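Local coordinates for N-hydroxyarylamine O-acetyltransferase (Bacillus cereus, PDB 4DMO), which acetylates arylamines and probably N-hydroxyarylamines as well, using a non-canonical Cys-His-Glu catalytic triad, at residues S102-D107 with W182-A187. Sequence-based numbering, arbitrary orientation.
Sequences SIWAVD and WTLGYA. With KH2 (3-(1-methylpiperidinium-1-yl)propane-1-sulfonate), chain C.
W104 reaches L184 and A187 with the far end of its indole six-membered ring. CH2 makes the closest contacts to both. W104 CH2 lies 3.6 Å from L184 CD2 and 3.7 Å from A187 CB. W104 CZ3, the next ring atom, meets the same two carbons slightly farther off. Both methyl groups approach the ring obliquely. The W104 and L184 side chains cross at about a right angle. CG of L184 is anti to the backbone N (chi1 178°), and the turn about the next bond (chi2 55°) brings CD2, not CD1, to the indole.

The two segments lie in one antiparallel sheet, on either side of strand 88-98. The indole therefore spans that strand, and Y97 meets it edge-to-face. A classic beta bulge at G185 and Y186, opposite L165, adds a residue to the strand. This lets L184 and A187 point the same way, toward W104, although three positions apart.

The sulfobetaine KH2 lies beside this apolar cluster. Its piperidinium carbon C12 is 3.6 Å from CZ2 of W104, and C16 is 3.6 Å from CD2 of L184. At the other end of KH2, sulfonate O2 accepts a hydrogen bond from the L184 backbone N (3.1 Å, 147° at the hydrogen). Y97 also belongs to this pocket.

No hydrogen bond joins the two segments, and they bury little surface. The contact is purely apolar. It sets W104 and L184 side by side as an apolar surface for the piperidinium carbons, and the L184 N-H separately binds the sulfonate.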
loop_
_atom_site.group_PDB
_atom_site.type_symbol
_atom_site.label_atom_id
_atom_site.label_comp_id
_atom_site.label_asym_id
_atom_site.label_seq_id
_atom_site.Cartn_x
_atom_site.Cartn_y
_atom_site.Cartn_z
ATOM N N SER A 102 21.585 2.156 -0.377
ATOM C CA SER A 102 22.024 1.494 0.844
ATOM C C SER A 102 21.840 2.372 2.091
ATOM O O SER A 102 22.782 2.646 2.813
ATOM C CB SER A 102 23.501 1.087 0.725
ATOM O OG SER A 102 23.690 0.104 -0.278
ATOM N N ILE A 103 20.616 2.790 2.361
ATOM C CA ILE A 103 20.352 3.578 3.558
ATOM C C ILE A 103 18.874 3.494 3.853
ATOM O O ILE A 103 18.091 3.141 2.977
ATOM C CB ILE A 103 20.670 5.076 3.359
ATOM C CG1 ILE A 103 20.007 5.586 2.081
ATOM C CG2 ILE A 103 22.170 5.333 3.316
ATOM C CD1 ILE A 103 19.887 7.053 2.041
ATOM N N TRP A 104 18.495 3.873 5.072
ATOM C CA TRP A 104 17.106 3.850 5.480
ATOM C C TRP A 104 16.372 5.039 4.943
ATOM O O TRP A 104 16.966 6.066 4.688
ATOM C CB TRP A 104 16.980 3.847 7.001
ATOM C CG TRP A 104 17.542 2.635 7.640
ATOM C CD1 TRP A 104 18.749 2.532 8.271
ATOM C CD2 TRP A 104 16.916 1.349 7.725
ATOM N NE1 TRP A 104 18.913 1.254 8.752
ATOM C CE2 TRP A 104 17.819 0.499 8.426
ATOM C CE3 TRP A 104 15.699 0.810 7.288
ATOM C CZ2 TRP A 104 17.532 -0.834 8.687
ATOM C CZ3 TRP A 104 15.413 -0.515 7.557
ATOM C CH2 TRP A 104 16.339 -1.326 8.242
ATOM N N ALA A 105 15.083 4.851 4.703
ATOM C CA ALA A 105 14.175 5.960 4.460
ATOM C C ALA A 105 13.871 6.587 5.805
ATOM O O ALA A 105 14.385 6.145 6.838
ATOM C CB ALA A 105 12.892 5.471 3.805
ATOM N N VAL A 106 13.018 7.598 5.798
ATOM C CA VAL A 106 12.664 8.287 7.019
ATOM C C VAL A 106 12.150 7.306 8.047
ATOM O O VAL A 106 11.399 6.370 7.726
ATOM C CB VAL A 106 11.614 9.406 6.793
ATOM C CG1 VAL A 106 12.254 10.535 6.079
ATOM C CG2 VAL A 106 10.401 8.894 6.031
ATOM N N ASP A 107 12.548 7.549 9.295
ATOM C CA ASP A 107 12.234 6.662 10.409
ATOM C C ASP A 107 10.727 6.600 10.661
ATOM O O ASP A 107 10.067 7.628 10.772
ATOM C CB ASP A 107 12.943 7.133 11.683
ATOM C CG ASP A 107 12.787 6.171 12.795
ATOM O OD1 ASP A 107 11.773 6.247 13.514
ATOM O OD2 ASP A 107 13.647 5.291 12.921
ATOM N N TRP A 182 17.533 -11.548 -2.868
ATOM C CA TRP A 182 16.757 -11.040 -1.778
ATOM C C TRP A 182 17.299 -9.709 -1.271
ATOM O O TRP A 182 18.487 -9.543 -1.054
ATOM C CB TRP A 182 16.735 -12.064 -0.668
ATOM C CG TRP A 182 15.911 -13.234 -1.005
ATOM C CD1 TRP A 182 16.359 -14.485 -1.296
ATOM C CD2 TRP A 182 14.490 -13.292 -1.097
ATOM N NE1 TRP A 182 15.309 -15.318 -1.552
ATOM C CE2 TRP A 182 14.126 -14.593 -1.436
ATOM C CE3 TRP A 182 13.461 -12.346 -0.912
ATOM C CZ2 TRP A 182 12.822 -15.007 -1.613
ATOM C CZ3 TRP A 182 12.162 -12.745 -1.068
ATOM C CH2 TRP A 182 11.845 -14.063 -1.412
ATOM N N THR A 183 16.417 -8.737 -1.137
ATOM C CA THR A 183 16.808 -7.435 -0.614
ATOM C C THR A 183 15.740 -6.932 0.364
ATOM O O THR A 183 14.556 -7.277 0.255
ATOM C CB THR A 183 17.078 -6.442 -1.763
ATOM O OG1 THR A 183 16.031 -6.528 -2.732
ATOM C CG2 THR A 183 18.371 -6.817 -2.478
ATOM N N LEU A 184 16.193 -6.176 1.361
ATOM C CA LEU A 184 15.343 -5.653 2.396
ATOM C C LEU A 184 14.362 -4.637 1.825
ATOM O O LEU A 184 14.782 -3.689 1.157
ATOM C CB LEU A 184 16.202 -4.998 3.463
ATOM C CG LEU A 184 15.441 -4.350 4.613
ATOM C CD1 LEU A 184 14.515 -5.346 5.262
ATOM C CD2 LEU A 184 16.426 -3.758 5.644
ATOM N N GLY A 185 13.063 -4.865 2.077
ATOM C CA GLY A 185 12.004 -3.951 1.662
ATOM C C GLY A 185 11.773 -2.970 2.782
ATOM O O GLY A 185 12.084 -1.782 2.694
ATOM N N TYR A 186 11.257 -3.492 3.876
ATOM C CA TYR A 186 11.265 -2.714 5.091
ATOM C C TYR A 186 11.425 -3.580 6.334
ATOM O O TYR A 186 11.196 -4.804 6.322
ATOM C CB TYR A 186 10.012 -1.852 5.199
ATOM C CG TYR A 186 8.730 -2.646 5.205
ATOM C CD1 TYR A 186 7.957 -2.778 4.047
ATOM C CD2 TYR A 186 8.276 -3.236 6.373
ATOM C CE1 TYR A 186 6.788 -3.497 4.065
ATOM C CE2 TYR A 186 7.099 -3.946 6.399
ATOM C CZ TYR A 186 6.358 -4.073 5.250
ATOM O OH TYR A 186 5.188 -4.798 5.277
ATOM N N ALA A 187 11.878 -2.900 7.387
ATOM C CA ALA A 187 11.953 -3.454 8.708
ATOM C C ALA A 187 10.764 -2.933 9.491
ATOM O O ALA A 187 10.339 -1.781 9.306
ATOM C CB ALA A 187 13.272 -3.021 9.374
HETATM S S KH2 C . 20.116 -5.699 1.158
HETATM C C1 KH2 C . 20.419 -4.386 2.294
HETATM O O1 KH2 C . 19.544 -5.243 -0.086
HETATM N N2 KH2 C . 20.755 -4.158 6.071
HETATM O O2 KH2 C . 19.246 -6.729 1.681
HETATM C C4 KH2 C . 21.006 -4.682 3.628
HETATM O O4 KH2 C . 21.309 -6.439 0.803
HETATM C C7 KH2 C . 20.207 -4.182 4.767
HETATM C C11 KH2 C . 20.916 -5.483 6.560
HETATM C C12 KH2 C . 20.266 -3.173 8.281
HETATM C C13 KH2 C . 22.155 -2.443 7.056
HETATM C C14 KH2 C . 21.749 -3.064 8.347
HETATM C C15 KH2 C . 22.025 -3.523 6.039
HETATM C C16 KH2 C . 19.835 -3.414 6.882
#